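Local coordinates for protein FTT_1639c (Francisella tularensis subsp. tularensis, PDB 7KZW) that is of unknown function, this chain being the C-terminal, largely beta-stranded part of a protein that probably also carries a transmembrane helix, at residues N121-Y124 / L125-S128; Y84-G87 / R88-L92; G55-Q58 / G59-F62; A65-T68 / K69-G73. The protein carries 3 engineered substitutions. All coordinates share one frame; numbering follows the deposited sequence.

Contact 1: residues N121-Y124 / L125-S128; sequences NLSY and LVES
Ser-123, the last residue of strand 114-123, caps the single helical turn 124-127 with its OG, which takes the N-H of Val-126 at 3.0 Å. Its chi1 of 67° sets OG between the backbone N and the carbonyl carbon, facing the first turn of the helix. The carbonyl of the same residue is used as well, with Glu-127 N reaching Ser-123 O at 2.9 Å. One residue on, Tyr-124 O is gripped twice by Ser-128, by N at 2.9 Å and by OG at 2.8 Å, the two donors coming from opposite faces of the carbonyl plane. A water adds a bridge, accepting from Ser-123 N at 3.0 Å and donating to Glu-127 OE1 at 2.8 Å.

Van der Waals contacts complete it. Ser-128 CB makes a CH-pi contact over one face of the Tyr-124 ring, 3.9 Å from the ring centroid, while Tyr-15 also touches both residues. The Leu-122 methyl CD1 lies against the carboxylate end of Glu-127, 3.5 Å from OE1, the two side chains crossing at about a right angle. Glu-127 OE2 has a weak bond from Asn-24 ND2. This is a strand running straight into a short helix whose N-cap is a serine.

Contact 2: residues Y84-G87 / R88-L92; sequences YLSG and RNELL
The carboxylate of Glu-90 is approached at both oxygens: Ser-86 OG makes a weak bond to Glu-90 OE1 at 3.4 Å, and Arg-88 NH2 forms a salt bridge with Glu-90 OE2 at 2.9 Å. The guanidinium nitrogen arrives on the syn side, though 33° out of the carboxylate plane. They gather round a type I turn from Ser-86 to Asn-89, Glu-90 being the first residue after it. Asn-89 is in the left-handed backbone conformation (phi 62°), the pattern of a type I turn with a G1 bulge.

Ser-86 uses its backbone N, its carbonyl and its hydroxyl. Asn-89 N bonds to Ser-86 O at 2.8 Å from well above the carbonyl plane, and Ser-86 N gives its hydrogen to Glu-90 O at 2.8 Å. With chi1 at 74°, Ser-86 OG lies over the loop and accepts from Arg-88 N at 3.2 Å, an ST turn, and from Glu-90 N at 3.1 Å.

On the buried side, Leu-85 CD2 packs against Leu-91 CB, and Phe-48 touches both leucines. Leu-91 and Leu-92 form a classic beta bulge opposite Phe-26. Asn-89 OD1 takes a hydrogen bond from Asn-39 ND2. Beyond the turn, a water donates to Tyr-84 O at 2.7 Å and to Leu-91 O at 2.6 Å.

Contact 3: residues G55-Q58 / G59-F62; sequences GDNQ and GCKF
Asn-57 presents its side-chain amide to the backbone of Cys-60 and engages both its N-H and its carbonyl oxygen. Asn-57 OD1 accepts from Cys-60 N at 3.0 Å, the N-H arriving in the carbonyl plane on a lone pair. In return, Asn-57 ND2 donates to Cys-60 O at 3.0 Å. This second bond is nearly straight at 165°, and although Cys-60 O lies in the amide plane of Asn-57, ND2 stands above the carbonyl plane of Cys-60. Two bonds to one residue fix the rotation of the amide, and a third, from Asn-57 ND2 to Thr-76 O, uses the same nitrogen.

CG stands anti to the backbone N of Asn-57 (chi1 179°), which carries the amide across the bend to Cys-60. At this bend the chain passes from strand 48-58 to strand 60-65 without forming a hairpin, since each pairs with other strands, and at its centre Gly-59 has a positive phi. Just beside it, Cys-60 CB comes within 3.3 Å of Asn-57 OD1.

Further out, Ile-103 touches both Asn-57 and Cys-60, and Cys-96 packs on the latter. In the backbone, Gln-58 bonds to Asn-102 of strand 102-111, and Gly-59 to Lys-97 of strand 90-97.

Contact 4: residues A65-T68 / K69-G73; sequences AADT and KGKQG
A beta hairpin connects strand 60-65 to strand 72-75, and its exposed loop contains a type I turn running from Asp-67 to Gly-70. The turn is closed by Gly-70 N, which bonds to Asp-67 O at 3.0 Å from above the carbonyl plane. Gly-70 has a positive phi, which lets the chain swing back towards the strand.

Asp-67 does further work through one oxygen. Its chi1 of 69° folds the carboxylate back over the loop, where Asp-67 OD1 accepts from Lys-71 N at 3.0 Å. That donor comes from above the carboxylate plane, 43° out of it. The same oxygen has a weak bond from Lys-69 N at 2.9 Å, in the manner of an Asx turn. Asp-67 OD2 rests 3.5 Å from Lys-71 CB. The ammonium of Lys-71 lies well away from it, so the lysine contributes its backbone N-H and aliphatic chain to this pairing.

At the base of the loop, Ala-66 N meets Lys-71 O at 2.7 Å, nearly along the C=O axis. Ala-65 CB comes to 4.3 Å from Gly-70 CA. Ala-65 and Gln-72 then form an antiparallel non-hydrogen-bonded pair with diverging side chains. This is a surface beta hairpin whose loop combines a type I turn with a weakly bonded Asx turn on the same aspartate.

Overall arrangement
All four contacts lie along one mixed sheet, at loops, a turn or strand ends. Contacts 2 and 4 are neighbours, with centres about 10 Å apart: Tyr-84 N probably bonds to Ala-65 O at 3.0 Å, and the Tyr-84 ring packs on Thr-68 through CE2 and CG2 at 3.7 Å. Contacts 1 and 3 sit on the other side of the chain's centre from contact 2, their own centres about 12 Å apart and without touching. Contact 3 reaches contact 2 through strands 60-65 and 90-97, where Phe-62 CD1 meets Leu-92 CD1 at 4.2 Å, and contact 4 through strand 60-65. Contacts 1 and 4 are the farthest apart, their centres separated by about 26 Å.

Contact 1: residues N121-Y124 / L125-S128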
# COMPACT_ATOMS: atom_id res chain seq x y z
N ASN A 121 -4.50 9.07 -5.54
CA ASN A 121 -5.56 9.53 -4.67
C ASN A 121 -6.49 8.36 -4.42
O ASN A 121 -6.69 7.51 -5.29
CB ASN A 121 -6.38 10.64 -5.41
CG ASN A 121 -7.64 10.99 -4.71
OD1 ASN A 121 -8.69 10.33 -4.90
ND2 ASN A 121 -7.59 12.01 -3.85
N LEU A 122 -7.06 8.30 -3.21
CA LEU A 122 -8.19 7.41 -2.95
C LEU A 122 -9.26 8.22 -2.26
O LEU A 122 -8.97 9.04 -1.37
CB LEU A 122 -7.74 6.31 -1.99
CG LEU A 122 -8.76 5.23 -1.69
CD1 LEU A 122 -9.24 4.53 -2.89
CD2 LEU A 122 -8.13 4.21 -0.66
N SER A 123 -10.51 7.97 -2.68
CA SER A 123 -11.64 8.53 -1.95
C SER A 123 -12.78 7.55 -1.98
O SER A 123 -12.92 6.76 -2.93
CB SER A 123 -12.16 9.87 -2.52
OG SER A 123 -12.73 9.64 -3.80
N TYR A 124 -13.61 7.56 -0.93
CA TYR A 124 -14.75 6.67 -0.94
C TYR A 124 -15.65 6.99 -2.14
O TYR A 124 -16.18 6.08 -2.80
CB TYR A 124 -15.53 6.74 0.39
CG TYR A 124 -16.74 5.87 0.31
CD1 TYR A 124 -16.67 4.49 0.55
CD2 TYR A 124 -17.96 6.42 -0.05
CE1 TYR A 124 -17.78 3.68 0.41
CE2 TYR A 124 -19.09 5.59 -0.22
CZ TYR A 124 -18.97 4.23 0.02
OH TYR A 124 -20.11 3.43 -0.12
N LEU A 125 -15.86 8.28 -2.41
CA LEU A 125 -16.76 8.68 -3.51
C LEU A 125 -16.32 8.06 -4.83
O LEU A 125 -17.11 7.43 -5.55
CB LEU A 125 -16.81 10.21 -3.60
CG LEU A 125 -17.65 10.81 -4.75
CD1 LEU A 125 -19.07 10.35 -4.69
CD2 LEU A 125 -17.52 12.32 -4.66
N VAL A 126 -15.04 8.20 -5.15
CA VAL A 126 -14.59 7.69 -6.43
C VAL A 126 -14.60 6.17 -6.43
O VAL A 126 -15.11 5.53 -7.34
CB VAL A 126 -13.21 8.25 -6.77
CG1 VAL A 126 -12.61 7.43 -7.92
CG2 VAL A 126 -13.32 9.71 -7.16
N GLU A 127 -14.06 5.56 -5.37
CA GLU A 127 -13.87 4.13 -5.36
C GLU A 127 -15.18 3.38 -5.33
O GLU A 127 -15.26 2.24 -5.82
CB GLU A 127 -12.98 3.79 -4.16
CG GLU A 127 -12.09 2.64 -4.36
CD GLU A 127 -11.17 2.77 -5.53
OE1 GLU A 127 -10.72 3.87 -5.96
OE2 GLU A 127 -10.89 1.73 -6.07
N SER A 128 -16.23 3.97 -4.73
CA SER A 128 -17.53 3.32 -4.68
C SER A 128 -18.29 3.40 -5.99
O SER A 128 -19.36 2.79 -6.12
CB SER A 128 -18.34 3.85 -3.50
OG SER A 128 -18.69 5.19 -3.74
O HOH W 1 -10.53 6.63 -5.31

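Contact 2: residues Y84-G87 / R88-L92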
# COMPACT_ATOMS: atom_id res chain seq x y z
N TYR A 84 7.30 -5.34 4.86
CA TYR A 84 7.57 -6.64 4.28
C TYR A 84 6.36 -7.09 3.51
O TYR A 84 5.24 -6.75 3.84
CB TYR A 84 7.85 -7.65 5.40
CG TYR A 84 9.11 -7.29 6.16
CD1 TYR A 84 9.07 -6.44 7.25
CD2 TYR A 84 10.33 -7.79 5.74
CE1 TYR A 84 10.24 -6.09 7.94
CE2 TYR A 84 11.51 -7.41 6.39
CZ TYR A 84 11.42 -6.61 7.50
OH TYR A 84 12.58 -6.24 8.19
N LEU A 85 6.59 -7.91 2.48
CA LEU A 85 5.48 -8.44 1.70
C LEU A 85 4.75 -9.54 2.47
O LEU A 85 5.39 -10.44 3.04
CB LEU A 85 6.02 -9.04 0.41
CG LEU A 85 6.54 -8.03 -0.61
CD1 LEU A 85 7.22 -8.78 -1.74
CD2 LEU A 85 5.35 -7.19 -1.17
N SER A 86 3.42 -9.52 2.40
CA SER A 86 2.65 -10.63 2.97
C SER A 86 2.84 -11.89 2.14
O SER A 86 3.45 -11.88 1.05
CB SER A 86 1.16 -10.30 2.98
OG SER A 86 0.65 -10.39 1.65
N GLY A 87 2.25 -12.98 2.60
CA GLY A 87 2.39 -14.20 1.85
C GLY A 87 1.72 -14.19 0.49
O GLY A 87 2.06 -15.04 -0.37
N ARG A 88 0.77 -13.30 0.26
CA ARG A 88 0.15 -13.07 -1.03
C ARG A 88 0.80 -11.91 -1.76
O ARG A 88 0.19 -11.32 -2.66
CB ARG A 88 -1.35 -12.85 -0.88
CG ARG A 88 -2.11 -14.07 -0.46
CD ARG A 88 -3.63 -13.88 -0.64
NE ARG A 88 -4.10 -12.56 -0.22
CZ ARG A 88 -4.63 -12.33 0.98
NH1 ARG A 88 -4.76 -13.34 1.83
NH2 ARG A 88 -5.03 -11.10 1.33
N ASN A 89 2.01 -11.55 -1.35
CA ASN A 89 2.81 -10.51 -2.00
C ASN A 89 2.15 -9.13 -1.98
O ASN A 89 2.34 -8.32 -2.88
CB ASN A 89 3.27 -10.93 -3.40
CG ASN A 89 4.20 -12.08 -3.31
OD1 ASN A 89 5.21 -12.01 -2.66
ND2 ASN A 89 3.81 -13.21 -3.93
N GLU A 90 1.41 -8.87 -0.91
CA GLU A 90 0.86 -7.53 -0.68
C GLU A 90 1.85 -6.69 0.13
O GLU A 90 2.48 -7.19 1.10
CB GLU A 90 -0.43 -7.65 0.10
CG GLU A 90 -1.50 -8.51 -0.61
CD GLU A 90 -2.65 -8.88 0.28
OE1 GLU A 90 -2.43 -9.01 1.50
OE2 GLU A 90 -3.77 -9.02 -0.25
N LEU A 91 2.04 -5.43 -0.29
CA LEU A 91 2.91 -4.51 0.44
C LEU A 91 2.11 -3.52 1.29
O LEU A 91 2.48 -3.24 2.44
CB LEU A 91 3.86 -3.76 -0.51
CG LEU A 91 4.93 -2.99 0.27
CD1 LEU A 91 6.00 -3.93 0.92
CD2 LEU A 91 5.63 -2.05 -0.72
N LEU A 92 1.09 -2.88 0.70
CA LEU A 92 0.39 -1.80 1.38
C LEU A 92 -1.08 -1.93 1.11
O LEU A 92 -1.48 -2.05 -0.05
CB LEU A 92 0.82 -0.44 0.83
CG LEU A 92 2.26 -0.03 1.00
CD1 LEU A 92 2.51 1.32 0.20
CD2 LEU A 92 2.64 0.20 2.48
O HOH W 2 4.03 -4.36 4.25

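Contact 3: residues G55-Q58 / G59-F62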
# COMPACT_ATOMS: atom_id res chain seq x y z
N GLY A 55 -0.65 14.57 1.59
CA GLY A 55 -1.22 15.91 1.60
C GLY A 55 -2.58 15.86 2.27
O GLY A 55 -2.68 15.57 3.47
N ASP A 56 -3.63 16.16 1.54
CA ASP A 56 -4.97 16.00 2.08
C ASP A 56 -5.11 14.58 2.60
O ASP A 56 -4.78 13.63 1.90
CB ASP A 56 -6.03 16.18 0.99
CG ASP A 56 -6.11 17.63 0.47
OD1 ASP A 56 -5.71 18.59 1.14
OD2 ASP A 56 -6.68 17.86 -0.67
N ASN A 57 -5.69 14.43 3.80
CA ASN A 57 -6.07 13.10 4.31
C ASN A 57 -7.23 13.30 5.28
O ASN A 57 -7.03 13.77 6.41
CB ASN A 57 -4.92 12.37 5.00
CG ASN A 57 -5.39 11.02 5.53
OD1 ASN A 57 -6.54 10.64 5.29
ND2 ASN A 57 -4.52 10.28 6.18
N GLN A 58 -8.45 12.96 4.84
CA GLN A 58 -9.57 12.78 5.75
C GLN A 58 -9.92 11.30 5.73
O GLN A 58 -10.29 10.76 4.68
CB GLN A 58 -10.78 13.62 5.35
CG GLN A 58 -11.95 13.45 6.26
CD GLN A 58 -13.06 14.41 5.89
OE1 GLN A 58 -12.90 15.22 4.97
NE2 GLN A 58 -14.21 14.27 6.54
N GLY A 59 -9.79 10.65 6.87
CA GLY A 59 -10.32 9.30 7.03
C GLY A 59 -9.55 8.16 6.39
O GLY A 59 -10.12 7.06 6.26
N CYS A 60 -8.28 8.36 6.05
CA CYS A 60 -7.56 7.28 5.36
C CYS A 60 -6.29 6.90 6.09
O CYS A 60 -5.71 7.67 6.87
CB CYS A 60 -7.15 7.74 3.95
SG CYS A 60 -8.58 8.29 2.97
N LYS A 61 -5.83 5.67 5.84
CA LYS A 61 -4.61 5.18 6.48
C LYS A 61 -4.00 4.08 5.61
O LYS A 61 -4.71 3.35 4.90
CB LYS A 61 -4.90 4.61 7.87
CG LYS A 61 -5.85 3.43 7.87
CD LYS A 61 -6.16 2.99 9.34
CE LYS A 61 -7.11 1.80 9.39
NZ LYS A 61 -7.38 1.46 10.84
N PHE A 62 -2.68 3.94 5.68
CA PHE A 62 -2.00 2.81 5.07
C PHE A 62 -1.71 1.78 6.14
O PHE A 62 -1.27 2.12 7.24
CB PHE A 62 -0.62 3.24 4.54
CG PHE A 62 -0.65 4.10 3.27
CD1 PHE A 62 -0.64 3.51 2.00
CD2 PHE A 62 -0.70 5.48 3.39
CE1 PHE A 62 -0.62 4.33 0.86
CE2 PHE A 62 -0.69 6.31 2.23
CZ PHE A 62 -0.70 5.73 1.00

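Contact 4: residues A65-T68 / K69-G73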
# COMPACT_ATOMS: atom_id res chain seq x y z
N ALA A 65 2.86 -4.63 6.72
CA ALA A 65 3.46 -5.62 7.61
C ALA A 65 4.77 -5.04 8.14
O ALA A 65 5.73 -4.83 7.38
CB ALA A 65 3.71 -6.93 6.85
N ALA A 66 4.80 -4.73 9.44
CA ALA A 66 5.90 -3.97 10.00
C ALA A 66 7.06 -4.87 10.41
O ALA A 66 8.17 -4.34 10.66
CB ALA A 66 5.42 -3.21 11.24
N ASP A 67 6.87 -6.18 10.43
CA ASP A 67 7.96 -7.07 10.74
C ASP A 67 7.75 -8.40 10.04
O ASP A 67 6.73 -8.62 9.38
CB ASP A 67 8.15 -7.17 12.26
CG ASP A 67 7.03 -7.88 12.99
OD1 ASP A 67 6.28 -8.67 12.40
OD2 ASP A 67 6.91 -7.67 14.24
N THR A 68 8.72 -9.31 10.24
CA THR A 68 8.68 -10.57 9.51
C THR A 68 7.68 -11.55 10.09
O THR A 68 7.51 -12.64 9.54
CB THR A 68 10.07 -11.20 9.40
OG1 THR A 68 10.60 -11.36 10.70
CG2 THR A 68 11.02 -10.29 8.57
N LYS A 69 7.10 -11.25 11.24
CA LYS A 69 5.99 -12.02 11.76
C LYS A 69 4.64 -11.51 11.27
O LYS A 69 3.62 -12.08 11.63
CB LYS A 69 6.02 -12.08 13.31
CG LYS A 69 7.37 -12.47 13.89
CD LYS A 69 7.70 -13.91 13.93
CE LYS A 69 7.04 -14.56 15.12
NZ LYS A 69 6.66 -15.90 14.78
N GLY A 70 4.63 -10.49 10.41
CA GLY A 70 3.39 -9.90 9.89
C GLY A 70 2.66 -9.00 10.85
O GLY A 70 1.52 -8.58 10.55
N LYS A 71 3.30 -8.58 11.94
CA LYS A 71 2.59 -7.64 12.80
C LYS A 71 2.31 -6.36 12.01
O LYS A 71 3.19 -5.86 11.31
CB LYS A 71 3.49 -7.29 13.97
CG LYS A 71 2.77 -6.42 14.99
CD LYS A 71 3.68 -6.15 16.21
CE LYS A 71 3.04 -5.18 17.21
NZ LYS A 71 1.65 -5.61 17.58
N GLN A 72 1.09 -5.84 12.12
CA GLN A 72 0.71 -4.70 11.29
C GLN A 72 1.21 -3.39 11.85
O GLN A 72 1.26 -3.17 13.07
CB GLN A 72 -0.79 -4.59 11.05
CG GLN A 72 -1.28 -5.77 10.22
CD GLN A 72 -2.79 -5.70 9.95
OE1 GLN A 72 -3.48 -4.79 10.44
NE2 GLN A 72 -3.30 -6.63 9.14
N GLY A 73 1.55 -2.51 10.93
CA GLY A 73 1.78 -1.12 11.21
C GLY A 73 0.78 -0.25 10.45
O GLY A 73 0.16 -0.72 9.49